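Deferrochelatase (Vibrio cholerae, PDB 5DE0) probably acts as a heme b peroxidase of the dye-decolorizing family, using hydrogen peroxide to oxidise its substrates. Local coordinates at residues Ser7-Ile11 and Thr57-Ala61; Glu14-Leu20 and Cys102-His107; Pro76-Asp80 and His254-Asn258; Asp95-Leu99 and Gly286-Phe290; Lys230-Leu236 and Leu247-Cys253. All blocks are in the same frame, centred on the assembly; numbering follows the deposited sequence.

Interaction 1 (Ser7-Ile11 and Thr57-Ala61)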
# COMPACT_ATOMS: atom_id res chain seq x y z
N SER B 7 3.85 16.23 -23.81
CA SER B 7 3.63 14.91 -23.24
C SER B 7 2.73 14.98 -22.01
O SER B 7 2.52 16.06 -21.45
CB SER B 7 4.96 14.26 -22.88
OG SER B 7 5.70 15.09 -21.98
N GLN B 8 2.20 13.84 -21.60
CA GLN B 8 1.41 13.78 -20.37
C GLN B 8 2.33 13.94 -19.16
O GLN B 8 3.48 13.48 -19.18
CB GLN B 8 0.61 12.47 -20.30
CG GLN B 8 -0.38 12.32 -21.46
CD GLN B 8 -1.30 11.11 -21.32
OE1 GLN B 8 -2.07 11.01 -20.37
NE2 GLN B 8 -1.22 10.20 -22.28
N THR B 9 1.82 14.59 -18.13
CA THR B 9 2.65 15.12 -17.04
C THR B 9 3.47 14.10 -16.24
O THR B 9 4.38 14.47 -15.52
CB THR B 9 1.77 15.88 -16.03
OG1 THR B 9 0.79 14.99 -15.48
CG2 THR B 9 1.08 17.05 -16.70
N ALA B 10 3.14 12.81 -16.37
CA ALA B 10 3.80 11.80 -15.55
C ALA B 10 5.15 11.35 -16.12
O ALA B 10 6.01 10.87 -15.38
CB ALA B 10 2.88 10.59 -15.37
N ILE B 11 5.33 11.51 -17.43
CA ILE B 11 6.46 10.91 -18.13
C ILE B 11 7.81 11.58 -17.89
O ILE B 11 8.74 10.96 -17.39
CB ILE B 11 6.19 10.89 -19.65
CG1 ILE B 11 4.86 10.20 -19.94
CG2 ILE B 11 7.32 10.19 -20.38
CD1 ILE B 11 4.50 10.14 -21.41
N THR B 57 0.77 13.78 -10.84
CA THR B 57 0.88 13.69 -12.29
C THR B 57 0.10 12.48 -12.79
O THR B 57 -0.29 11.61 -12.01
CB THR B 57 2.34 13.57 -12.74
OG1 THR B 57 2.91 12.37 -12.19
CG2 THR B 57 3.15 14.76 -12.26
N VAL B 58 -0.13 12.42 -14.10
CA VAL B 58 -0.88 11.32 -14.68
C VAL B 58 -0.48 11.08 -16.14
O VAL B 58 -0.12 12.01 -16.86
CB VAL B 58 -2.41 11.57 -14.60
CG1 VAL B 58 -2.81 12.75 -15.47
CG2 VAL B 58 -3.20 10.32 -14.97
N SER B 59 -0.52 9.81 -16.55
CA SER B 59 -0.32 9.45 -17.95
C SER B 59 -1.21 8.27 -18.31
O SER B 59 -1.10 7.19 -17.73
CB SER B 59 1.14 9.12 -18.23
OG SER B 59 1.31 8.75 -19.59
N VAL B 60 -2.11 8.48 -19.28
CA VAL B 60 -3.03 7.44 -19.72
C VAL B 60 -2.55 6.82 -21.03
O VAL B 60 -2.29 7.53 -22.00
CB VAL B 60 -4.45 7.99 -19.90
CG1 VAL B 60 -5.40 6.88 -20.32
CG2 VAL B 60 -4.93 8.66 -18.62
N ALA B 61 -2.45 5.50 -21.05
CA ALA B 61 -1.93 4.79 -22.22
C ALA B 61 -2.84 3.63 -22.63
O ALA B 61 -3.52 3.04 -21.80
CB ALA B 61 -0.53 4.30 -21.96
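Q8 lies alongside the strand 57-61 and addresses V60 much as another strand would. Its CB rests against V58 O at 3.5 Å, with S59 OG a little farther off. CG stands anti to the carbonyl carbon (chi1 -61°), and the chain is extended from there, carrying the amide two residues down the strand. CD lies nearest V60 N, and the two amide atoms divide the pairing between them. OE1 accepts from V60 N at 2.8 Å; the bond is almost straight at hydrogen (174°), though the donor comes from above the carbonyl plane. NE2 donates a hydrogen bond to V60 O at 2.9 Å, close to the plane of its own amide, and a second to P292 O. Glutamine suits the place because its amide offers the same donor and acceptor as a peptide group.

At the other end T9 OG1, placed between its backbone N and carbonyl carbon, accepts from V58 N at 3.1 Å, while A10 N makes only a weak bond to V58 O. The small CB of A10 fits against S59 CB at 3.7 Å, and T57 OG1, bonded to H103 O, borders A10. The N-terminal loop thus lies along the edge strand of the sheet in the ferredoxin-like N-terminal half, using side chains where a further strand would use its backbone.

Interaction 2 (Glu14-Leu20 and Cys102-His107)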
# COMPACT_ATOMS: atom_id res chain seq x y z
N GLU B 14 10.95 13.51 -12.83
CA GLU B 14 11.45 12.41 -12.01
C GLU B 14 10.31 11.83 -11.19
O GLU B 14 9.42 12.57 -10.76
CB GLU B 14 12.58 12.90 -11.10
CG GLU B 14 13.83 13.34 -11.83
CD GLU B 14 14.69 12.17 -12.28
OE1 GLU B 14 14.48 11.05 -11.78
OE2 GLU B 14 15.57 12.38 -13.14
N ALA B 15 10.33 10.52 -10.99
CA ALA B 15 9.27 9.85 -10.24
C ALA B 15 9.17 10.38 -8.81
O ALA B 15 10.18 10.65 -8.16
CB ALA B 15 9.52 8.35 -10.22
N GLY B 16 7.93 10.55 -8.34
CA GLY B 16 7.70 10.97 -6.98
C GLY B 16 7.88 9.83 -6.01
O GLY B 16 8.04 8.68 -6.42
N PRO B 17 7.87 10.13 -4.70
CA PRO B 17 8.03 9.14 -3.62
C PRO B 17 6.99 8.02 -3.66
O PRO B 17 7.23 6.94 -3.11
CB PRO B 17 7.87 9.98 -2.35
CG PRO B 17 8.23 11.35 -2.76
CD PRO B 17 7.75 11.50 -4.17
N PHE B 18 5.86 8.27 -4.30
CA PHE B 18 4.79 7.29 -4.41
C PHE B 18 4.22 7.27 -5.82
O PHE B 18 4.18 8.30 -6.49
CB PHE B 18 3.67 7.59 -3.41
CG PHE B 18 4.15 7.76 -2.00
CD1 PHE B 18 4.26 6.67 -1.16
CD2 PHE B 18 4.50 9.01 -1.52
CE1 PHE B 18 4.71 6.82 0.15
CE2 PHE B 18 4.95 9.17 -0.22
CZ PHE B 18 5.05 8.07 0.62
N ALA B 19 3.78 6.10 -6.27
CA ALA B 19 3.24 5.98 -7.62
C ALA B 19 2.08 4.99 -7.70
O ALA B 19 2.00 4.04 -6.91
CB ALA B 19 4.33 5.59 -8.59
N LEU B 20 1.20 5.21 -8.66
CA LEU B 20 0.10 4.30 -8.93
C LEU B 20 0.20 3.74 -10.34
O LEU B 20 0.33 4.49 -11.31
CB LEU B 20 -1.25 5.00 -8.75
CG LEU B 20 -2.47 4.23 -9.27
CD1 LEU B 20 -2.65 2.93 -8.50
CD2 LEU B 20 -3.72 5.09 -9.19
N CYS B 102 0.24 7.20 -12.38
CA CYS B 102 0.34 8.42 -11.59
C CYS B 102 1.51 8.34 -10.62
O CYS B 102 1.86 7.25 -10.15
CB CYS B 102 -0.96 8.67 -10.81
SG CYS B 102 -2.47 8.71 -11.80
N HIS B 103 2.12 9.48 -10.32
CA HIS B 103 3.09 9.55 -9.23
C HIS B 103 3.03 10.92 -8.56
O HIS B 103 2.81 11.93 -9.23
CB HIS B 103 4.51 9.23 -9.72
CG HIS B 103 5.04 10.19 -10.74
ND1 HIS B 103 5.53 11.44 -10.42
CD2 HIS B 103 5.18 10.07 -12.08
CE1 HIS B 103 5.93 12.05 -11.51
NE2 HIS B 103 5.74 11.24 -12.54
N ALA B 104 3.21 10.94 -7.24
CA ALA B 104 3.08 12.17 -6.47
C ALA B 104 3.93 12.14 -5.21
O ALA B 104 4.58 11.13 -4.91
CB ALA B 104 1.62 12.42 -6.11
N THR B 105 3.93 13.24 -4.46
CA THR B 105 4.71 13.34 -3.24
C THR B 105 3.94 12.78 -2.04
O THR B 105 4.46 12.75 -0.92
CB THR B 105 5.12 14.79 -2.93
OG1 THR B 105 3.95 15.60 -2.76
CG2 THR B 105 5.96 15.36 -4.07
N ARG B 106 2.71 12.34 -2.28
CA ARG B 106 1.90 11.72 -1.24
C ARG B 106 1.10 10.55 -1.80
O ARG B 106 0.72 10.53 -2.97
CB ARG B 106 0.98 12.75 -0.57
CG ARG B 106 0.37 13.75 -1.53
CD ARG B 106 -0.29 14.91 -0.79
NE ARG B 106 -1.52 14.51 -0.11
CZ ARG B 106 -2.43 15.36 0.36
NH1 ARG B 106 -2.25 16.67 0.21
NH2 ARG B 106 -3.52 14.92 0.96
N HIS B 107 0.83 9.57 -0.94
CA HIS B 107 0.21 8.31 -1.35
C HIS B 107 -1.31 8.41 -1.47
O HIS B 107 -1.89 7.84 -2.40
CB HIS B 107 0.59 7.20 -0.37
CG HIS B 107 -0.16 5.92 -0.58
ND1 HIS B 107 0.29 4.93 -1.42
CD2 HIS B 107 -1.32 5.47 -0.05
CE1 HIS B 107 -0.57 3.92 -1.40
NE2 HIS B 107 -1.55 4.23 -0.58
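Strands 18-20 and 102-104 run antiparallel, their axes 4.4 Å apart and 162° between directions, with F18-A104 and L20-C102 as hydrogen-bonded pairs around the non-hydrogen-bonded pair A19-H103. The shortest rung joins L20 N to C102 O at 2.6 Å. At the A19-H103 pair the CA atoms come to 3.9 Å, and the bare methyl of A19 fits beside H103 CB.

H103 CG lies between its backbone N and carbonyl carbon (chi1 62°), which turns the imidazole toward the incoming loop 14-16. A15 CA sits over the centre of that ring, a CH-pi contact of 4.1 Å, while the ring's NE2 bonds to A10 O. Glycine suits position 16, where a CB would run into A104 O, and lets the chain pass close by; the ring of P17 follows with CD 3.3 Å from that same oxygen.

On the other face F18 crosses H107 at about a right angle. H107 CB lies above the phenyl face, 4.1 Å from its centroid, and T105 O comes near the ring plane at an edge. A flat apolar ring suits this spot, for it also meets F18 and H107 of the second subunit. The pairing is the central antiparallel one of a ferredoxin-like sheet, its end contributing to the dimer interface.

Interaction 3 (Pro76-Asp80 and His254-Asn258)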
# COMPACT_ATOMS: atom_id res chain seq x y z
N PRO B 76 3.05 3.29 -35.26
CA PRO B 76 3.72 2.36 -36.17
C PRO B 76 4.32 1.13 -35.47
O PRO B 76 4.25 0.03 -36.01
CB PRO B 76 4.84 3.21 -36.78
CG PRO B 76 4.32 4.61 -36.73
CD PRO B 76 3.52 4.68 -35.44
N GLU B 77 4.87 1.33 -34.28
CA GLU B 77 5.60 0.26 -33.59
C GLU B 77 4.78 -0.42 -32.49
O GLU B 77 5.24 -1.37 -31.86
CB GLU B 77 6.89 0.81 -32.98
CG GLU B 77 7.75 1.61 -33.96
CD GLU B 77 9.06 2.05 -33.34
OE1 GLU B 77 9.67 1.25 -32.61
OE2 GLU B 77 9.47 3.21 -33.57
N LEU B 78 3.56 0.07 -32.25
CA LEU B 78 2.72 -0.49 -31.20
C LEU B 78 2.25 -1.90 -31.54
O LEU B 78 1.57 -2.12 -32.54
CB LEU B 78 1.50 0.42 -30.95
CG LEU B 78 0.54 -0.03 -29.84
CD1 LEU B 78 1.27 -0.19 -28.51
CD2 LEU B 78 -0.61 0.95 -29.71
N ILE B 79 2.64 -2.86 -30.70
CA ILE B 79 2.26 -4.26 -30.88
C ILE B 79 1.82 -4.87 -29.56
O ILE B 79 1.98 -4.27 -28.50
CB ILE B 79 3.43 -5.10 -31.44
CG1 ILE B 79 4.57 -5.18 -30.42
CG2 ILE B 79 3.93 -4.54 -32.76
CD1 ILE B 79 5.70 -6.09 -30.83
N ASP B 80 1.26 -6.08 -29.63
CA ASP B 80 0.95 -6.84 -28.42
C ASP B 80 2.24 -7.28 -27.75
O ASP B 80 3.23 -7.57 -28.42
CB ASP B 80 0.09 -8.06 -28.74
CG ASP B 80 -1.35 -7.69 -29.05
OD1 ASP B 80 -1.65 -6.48 -29.17
OD2 ASP B 80 -2.18 -8.61 -29.19
N HIS B 254 10.92 6.52 -26.95
CA HIS B 254 10.48 7.07 -28.22
C HIS B 254 10.28 5.97 -29.26
O HIS B 254 9.62 6.18 -30.28
CB HIS B 254 11.49 8.10 -28.74
CG HIS B 254 12.79 7.50 -29.19
ND1 HIS B 254 13.84 7.28 -28.34
CD2 HIS B 254 13.20 7.09 -30.41
CE1 HIS B 254 14.85 6.75 -29.01
NE2 HIS B 254 14.48 6.62 -30.28
N THR B 255 10.86 4.81 -29.00
CA THR B 255 10.70 3.66 -29.88
C THR B 255 10.55 2.38 -29.06
O THR B 255 11.26 2.18 -28.07
CB THR B 255 11.88 3.51 -30.86
OG1 THR B 255 11.78 2.27 -31.56
CG2 THR B 255 13.21 3.55 -30.11
N LEU B 256 9.62 1.53 -29.46
CA LEU B 256 9.36 0.28 -28.76
C LEU B 256 10.49 -0.72 -29.00
O LEU B 256 10.62 -1.72 -28.29
CB LEU B 256 8.02 -0.31 -29.21
CG LEU B 256 7.46 -1.53 -28.46
CD1 LEU B 256 5.98 -1.34 -28.19
CD2 LEU B 256 7.71 -2.80 -29.26
N HIS B 257 11.32 -0.43 -30.00
CA HIS B 257 12.43 -1.29 -30.37
C HIS B 257 13.39 -1.55 -29.22
O HIS B 257 13.91 -2.66 -29.07
CB HIS B 257 13.19 -0.68 -31.56
CG HIS B 257 14.32 -1.52 -32.05
ND1 HIS B 257 14.14 -2.74 -32.66
CD2 HIS B 257 15.66 -1.31 -32.02
CE1 HIS B 257 15.32 -3.25 -32.98
NE2 HIS B 257 16.26 -2.40 -32.61
N ASN B 258 13.62 -0.53 -28.40
CA ASN B 258 14.52 -0.64 -27.25
C ASN B 258 14.01 -1.64 -26.22
O ASN B 258 14.79 -2.42 -25.67
CB ASN B 258 14.72 0.73 -26.60
CG ASN B 258 15.53 1.67 -27.48
OD1 ASN B 258 15.82 1.36 -28.63
ND2 ASN B 258 15.88 2.82 -26.93
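The carboxylate of E77 meets T255 through OE1, which accepts a hydrogen bond from T255 OG1 at 2.6 Å on its syn lone pair. The imidazole of H254, the next flat group, has T255 CG2 above one face toward the rim, and its ND1 bonds to V160 O. E77 OE1 also takes a weak bond from L256 N at 3.2 Å.

Threonine suits its position because the hydroxyl works twice. While donating to E77 it accepts from H257 N at 3.2 Å, capping the turn that leads into the helix. The E77 chain is extended beyond CG, long enough to span from one loop to the other. A carboxylate beside these N-H groups at a helix start is probably stabilised in its charged form.

L256 fills the space beside E77 with carbon: CD1 lies 3.7 Å from E77 O, and CD2 meets I79 CG1 at 4.1 Å. The loop before strand 84-86 is thereby tied to the start of helix 257-266, with Y288 of strand 281-291 touching both I79 and L256, and Y173 of strand 172-181 touching L256.

Interaction 4 (Asp95-Leu99 and Gly286-Phe290)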
# COMPACT_ATOMS: atom_id res chain seq x y z
N ASP B 95 -3.65 -9.65 -20.61
CA ASP B 95 -4.77 -9.12 -21.38
C ASP B 95 -5.25 -7.82 -20.73
O ASP B 95 -5.96 -7.84 -19.72
CB ASP B 95 -5.91 -10.14 -21.46
CG ASP B 95 -7.08 -9.65 -22.31
OD1 ASP B 95 -6.88 -8.73 -23.13
OD2 ASP B 95 -8.19 -10.19 -22.15
N VAL B 96 -4.86 -6.70 -21.31
CA VAL B 96 -5.14 -5.39 -20.73
C VAL B 96 -5.34 -4.34 -21.83
O VAL B 96 -4.66 -4.36 -22.85
CB VAL B 96 -4.00 -4.95 -19.77
CG1 VAL B 96 -2.65 -5.09 -20.46
CG2 VAL B 96 -4.22 -3.53 -19.27
N ASP B 97 -6.30 -3.44 -21.62
CA ASP B 97 -6.61 -2.40 -22.59
C ASP B 97 -5.99 -1.04 -22.24
O ASP B 97 -5.57 -0.30 -23.12
CB ASP B 97 -8.12 -2.23 -22.74
CG ASP B 97 -8.80 -3.46 -23.31
OD1 ASP B 97 -8.14 -4.20 -24.07
OD2 ASP B 97 -9.99 -3.68 -23.00
N VAL B 98 -5.97 -0.71 -20.95
CA VAL B 98 -5.61 0.64 -20.52
C VAL B 98 -4.63 0.64 -19.35
O VAL B 98 -4.76 -0.14 -18.41
CB VAL B 98 -6.88 1.44 -20.12
CG1 VAL B 98 -6.50 2.81 -19.57
CG2 VAL B 98 -7.82 1.58 -21.30
N LEU B 99 -3.65 1.54 -19.42
CA LEU B 99 -2.75 1.79 -18.30
C LEU B 99 -2.99 3.19 -17.73
O LEU B 99 -3.04 4.18 -18.47
CB LEU B 99 -1.29 1.64 -18.73
CG LEU B 99 -0.22 2.23 -17.80
CD1 LEU B 99 -0.24 1.56 -16.43
CD2 LEU B 99 1.17 2.10 -18.43
N GLY B 286 2.83 -8.37 -17.94
CA GLY B 286 3.61 -7.84 -19.05
C GLY B 286 2.71 -7.24 -20.11
O GLY B 286 1.77 -7.89 -20.57
N ALA B 287 2.99 -6.00 -20.50
CA ALA B 287 2.14 -5.31 -21.46
C ALA B 287 2.84 -4.14 -22.15
O ALA B 287 3.68 -3.46 -21.55
CB ALA B 287 0.88 -4.82 -20.79
N TYR B 288 2.49 -3.92 -23.41
CA TYR B 288 2.95 -2.75 -24.15
C TYR B 288 1.81 -1.74 -24.29
O TYR B 288 0.65 -2.12 -24.43
CB TYR B 288 3.46 -3.15 -25.54
CG TYR B 288 4.86 -3.73 -25.57
CD1 TYR B 288 5.84 -3.27 -24.71
CD2 TYR B 288 5.18 -4.75 -26.46
CE1 TYR B 288 7.12 -3.80 -24.74
CE2 TYR B 288 6.46 -5.29 -26.49
CZ TYR B 288 7.42 -4.81 -25.63
OH TYR B 288 8.69 -5.35 -25.66
N PHE B 289 2.16 -0.46 -24.25
CA PHE B 289 1.18 0.60 -24.44
C PHE B 289 1.77 1.73 -25.28
O PHE B 289 2.96 1.74 -25.58
CB PHE B 289 0.72 1.17 -23.10
CG PHE B 289 0.10 0.16 -22.17
CD1 PHE B 289 0.88 -0.50 -21.24
CD2 PHE B 289 -1.25 -0.11 -22.22
CE1 PHE B 289 0.32 -1.43 -20.38
CE2 PHE B 289 -1.82 -1.03 -21.37
CZ PHE B 289 -1.04 -1.69 -20.45
N PHE B 290 0.91 2.67 -25.65
CA PHE B 290 1.38 3.95 -26.16
C PHE B 290 0.65 5.08 -25.45
O PHE B 290 -0.57 5.17 -25.50
CB PHE B 290 1.18 4.06 -27.67
CG PHE B 290 1.74 5.32 -28.26
CD1 PHE B 290 0.94 6.44 -28.43
CD2 PHE B 290 3.06 5.39 -28.65
CE1 PHE B 290 1.46 7.60 -28.98
CE2 PHE B 290 3.59 6.54 -29.20
CZ PHE B 290 2.79 7.65 -29.36
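The carboxylate of D97 is gripped at both oxygens, OD1 by a salt bridge to K25 NZ, which D95 OD1 also reaches, and OD2 by V26 N; these bonds suit an aspartate here. D97 and V98 both face L24, a classic beta bulge, and D97 O lies near the plane of the F289 ring at its edge.

Across to 286-290 the contact is apolar. L99 CB stands over the centre of the F289 ring, 3.6 Å from the centroid and only 5° off the normal, a well-centred CH-pi contact. L99 CG is anti to the backbone N (chi1 164°), and this swings CD2 along the ring to CD1 of F289 at 3.8 Å. V96 CG2 lies at the ring edge, in its plane, while V96 CG1 is 3.8 Å from F289 CZ and 3.6 Å from A287 CB. Alanine, with its single methyl, accommodates the branched valine.

F289 therefore projects from strand 281-291 toward strand 98-104 of the other sheet, with L23 of strand 18-26 and V174 and V176 of strand 172-181 packing around it between the two sheets.

Interaction 5 (Lys230-Leu236 and Leu247-Cys253). With HEM (protoporphyrin IX containing Fe), chain F.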
# COMPACT_ATOMS: atom_id res chain seq x y z
N LYS B 230 18.54 3.65 -24.97
CA LYS B 230 18.16 4.24 -23.70
C LYS B 230 16.64 4.30 -23.52
O LYS B 230 15.89 4.48 -24.47
CB LYS B 230 18.77 5.63 -23.57
CG LYS B 230 20.26 5.59 -23.26
CD LYS B 230 20.90 6.96 -23.31
CE LYS B 230 22.31 6.90 -22.76
NZ LYS B 230 23.10 5.80 -23.38
N ILE B 231 16.21 4.12 -22.27
CA ILE B 231 14.80 4.22 -21.90
C ILE B 231 14.65 5.07 -20.65
O ILE B 231 15.61 5.27 -19.91
CB ILE B 231 14.18 2.83 -21.65
CG1 ILE B 231 14.86 2.15 -20.45
CG2 ILE B 231 14.27 1.96 -22.89
CD1 ILE B 231 14.30 0.79 -20.13
N VAL B 232 13.45 5.59 -20.44
CA VAL B 232 13.15 6.35 -19.24
C VAL B 232 12.29 5.51 -18.30
O VAL B 232 11.11 5.28 -18.57
CB VAL B 232 12.43 7.68 -19.56
CG1 VAL B 232 12.05 8.40 -18.27
CG2 VAL B 232 13.32 8.56 -20.43
N ARG B 233 12.89 5.06 -17.20
CA ARG B 233 12.19 4.18 -16.26
C ARG B 233 11.48 4.96 -15.16
O ARG B 233 12.00 5.94 -14.64
CB ARG B 233 13.18 3.19 -15.64
CG ARG B 233 13.75 2.18 -16.62
CD ARG B 233 14.95 1.46 -16.01
NE ARG B 233 16.13 2.32 -15.94
CZ ARG B 233 17.12 2.16 -15.07
NH1 ARG B 233 17.07 1.17 -14.18
NH2 ARG B 233 18.15 2.99 -15.07
N HIS B 234 10.28 4.51 -14.82
CA HIS B 234 9.51 5.11 -13.73
C HIS B 234 9.16 4.06 -12.69
O HIS B 234 8.20 4.20 -11.93
CB HIS B 234 8.23 5.76 -14.26
CG HIS B 234 8.40 7.20 -14.66
ND1 HIS B 234 8.42 8.22 -13.74
CD2 HIS B 234 8.57 7.77 -15.87
CE1 HIS B 234 8.58 9.37 -14.37
NE2 HIS B 234 8.68 9.13 -15.66
N SER B 235 9.96 2.99 -12.66
CA SER B 235 9.71 1.86 -11.77
C SER B 235 9.79 2.26 -10.30
O SER B 235 10.40 3.27 -9.95
CB SER B 235 10.70 0.73 -12.05
OG SER B 235 10.82 0.49 -13.43
N LEU B 236 9.17 1.45 -9.46
CA LEU B 236 9.15 1.69 -8.02
C LEU B 236 8.81 0.40 -7.29
O LEU B 236 7.97 -0.37 -7.74
CB LEU B 236 8.13 2.79 -7.69
CG LEU B 236 8.53 3.86 -6.68
CD1 LEU B 236 9.88 4.46 -7.04
CD2 LEU B 236 7.47 4.95 -6.62
N LEU B 247 9.36 -5.30 -7.64
CA LEU B 247 9.44 -4.08 -8.43
C LEU B 247 8.37 -4.02 -9.50
O LEU B 247 8.21 -4.96 -10.29
CB LEU B 247 10.83 -3.96 -9.08
CG LEU B 247 11.07 -2.71 -9.92
CD1 LEU B 247 11.15 -1.47 -9.04
CD2 LEU B 247 12.34 -2.86 -10.76
N LEU B 248 7.62 -2.92 -9.53
CA LEU B 248 6.74 -2.65 -10.64
C LEU B 248 7.56 -1.94 -11.69
O LEU B 248 7.73 -0.73 -11.63
CB LEU B 248 5.53 -1.81 -10.22
CG LEU B 248 4.33 -1.74 -11.17
CD1 LEU B 248 4.61 -0.92 -12.44
CD2 LEU B 248 3.87 -3.13 -11.54
N PHE B 249 8.06 -2.70 -12.66
CA PHE B 249 8.87 -2.10 -13.70
C PHE B 249 7.98 -1.42 -14.74
O PHE B 249 7.02 -2.00 -15.23
CB PHE B 249 9.77 -3.13 -14.37
CG PHE B 249 10.66 -2.55 -15.43
CD1 PHE B 249 11.90 -2.03 -15.10
CD2 PHE B 249 10.24 -2.51 -16.76
CE1 PHE B 249 12.71 -1.48 -16.07
CE2 PHE B 249 11.05 -1.96 -17.73
CZ PHE B 249 12.29 -1.45 -17.39
N ILE B 250 8.33 -0.18 -15.08
CA ILE B 250 7.65 0.55 -16.14
C ILE B 250 8.66 1.48 -16.80
O ILE B 250 9.50 2.08 -16.13
CB ILE B 250 6.44 1.35 -15.61
CG1 ILE B 250 5.78 2.15 -16.73
CG2 ILE B 250 6.85 2.26 -14.46
CD1 ILE B 250 4.54 2.92 -16.29
N ALA B 251 8.59 1.58 -18.13
CA ALA B 251 9.53 2.40 -18.87
C ALA B 251 8.86 3.09 -20.05
O ALA B 251 7.93 2.56 -20.65
CB ALA B 251 10.71 1.56 -19.35
N TYR B 252 9.35 4.28 -20.38
CA TYR B 252 8.88 5.02 -21.54
C TYR B 252 10.02 5.17 -22.54
O TYR B 252 11.18 5.31 -22.15
CB TYR B 252 8.34 6.39 -21.14
CG TYR B 252 7.07 6.35 -20.31
CD1 TYR B 252 7.11 6.08 -18.95
CD2 TYR B 252 5.83 6.60 -20.89
CE1 TYR B 252 5.96 6.05 -18.19
CE2 TYR B 252 4.67 6.56 -20.14
CZ TYR B 252 4.74 6.29 -18.79
OH TYR B 252 3.58 6.26 -18.04
N CYS B 253 9.70 5.13 -23.83
CA CYS B 253 10.72 5.29 -24.86
C CYS B 253 10.13 5.77 -26.18
O CYS B 253 8.98 5.47 -26.51
CB CYS B 253 11.47 3.98 -25.08
SG CYS B 253 12.90 4.13 -26.16
CHA HEM F . 19.70 -0.61 -14.77
CHB HEM F . 16.32 -1.78 -18.04
CHC HEM F . 14.29 -4.89 -14.90
CHD HEM F . 17.13 -3.08 -11.40
C1A HEM F . 18.97 -0.66 -15.93
C2A HEM F . 19.23 0.09 -17.14
C3A HEM F . 18.29 -0.23 -18.04
C4A HEM F . 17.41 -1.20 -17.43
CMA HEM F . 18.16 0.32 -19.48
CAA HEM F . 20.39 1.09 -17.34
CBA HEM F . 21.47 0.42 -18.19
CGA HEM F . 22.69 1.30 -18.27
O1A HEM F . 23.47 1.32 -17.29
O2A HEM F . 22.86 1.97 -19.31
C1B HEM F . 15.54 -2.78 -17.50
C2B HEM F . 14.58 -3.58 -18.24
C3B HEM F . 14.01 -4.43 -17.39
C4B HEM F . 14.59 -4.22 -16.07
CMB HEM F . 14.25 -3.45 -19.74
CAB HEM F . 12.92 -5.44 -17.82
CBB HEM F . 12.32 -6.26 -16.96
C1C HEM F . 14.86 -4.65 -13.66
C2C HEM F . 14.49 -5.29 -12.41
C3C HEM F . 15.28 -4.78 -11.44
C4C HEM F . 16.16 -3.82 -12.06
CMC HEM F . 13.37 -6.35 -12.27
CAC HEM F . 15.34 -5.09 -9.92
CBC HEM F . 14.63 -6.04 -9.31
C1D HEM F . 18.15 -2.35 -11.98
C2D HEM F . 19.36 -1.93 -11.31
C3D HEM F . 20.16 -1.16 -12.36
C4D HEM F . 19.36 -1.19 -13.56
CMD HEM F . 19.76 -2.20 -9.84
CAD HEM F . 21.54 -0.50 -12.17
CBD HEM F . 21.39 0.92 -11.64
CGD HEM F . 20.69 1.78 -12.66
O1D HEM F . 19.46 1.99 -12.53
O2D HEM F . 21.36 2.26 -13.61
NA HEM F . 17.85 -1.44 -16.15
NB HEM F . 15.52 -3.20 -16.19
NC HEM F . 15.88 -3.76 -13.41
ND HEM F . 18.19 -1.90 -13.29
FE HEM F . 16.92 -2.64 -14.76
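F249 and R233 make neighbouring bumps on one face of the hairpin, and the heme lies flat across them. The phenyl of F249 puts one face against pyrrole B, its CZ as close as 3.2 Å to HEM C2B, a tight fit. R233 CD fills the notch beside the ring, 3.7 Å from F249 CE1. Bent at chi3 (-73°), the arginine then lays its guanidinium beside F249, the planes 33° apart, with one face over HEM C1A. NH1 and NH2 both donate to the propionate oxygen O1D, each at 3.0 Å, and NH1 has a salt bridge to D147 besides.

Smaller pieces fill the hollows. I231 CD1 packs against A251 CB at 3.8 Å and meets the edge of F249. S235 OG tucks next to F249 CD1 and accepts from I250 N at 3.1 Å, so a small hydroxyl takes the place of a backbone carbonyl where the ladder is irregular. L247 straddles the end, CD2 at the heme and CD1 at 3.5 Å from L236 C.

On the reverse face H234 and Y252 cross at about a right angle; H234 CD2 lies 3.8 Å from Y252 CD1, while Y252 OH bonds to H101 and H234 NE2 to I11 O. This antiparallel hairpin forms a wall of the heme pocket; R233 beside D147 is consistent with the distal arginine and aspartate of DyP-type peroxidases.

Two four-stranded antiparallel sheets, one in each ferredoxin-like half of the chain, frame the set. Interactions 1 and 2, centres 12 Å apart, share the N-terminal sheet and cross along the chain. Interaction 1 closes before interactions 3, 4 and 5 open. Interaction 4 joins the two sheets; interaction 3, centred 12 Å from it, ties a loop to the start of helix 257-266 and touches interaction 4 at Y288. These two cross, and interaction 5 is nested within both. Interactions 2 and 3, 26 Å apart, lie on opposite sides of the centre. Through H234 with I11, A15 and H103, L236 with A19, and Y252 with I11, the heme-lining hairpin of interaction 5 packs against the N-terminal half.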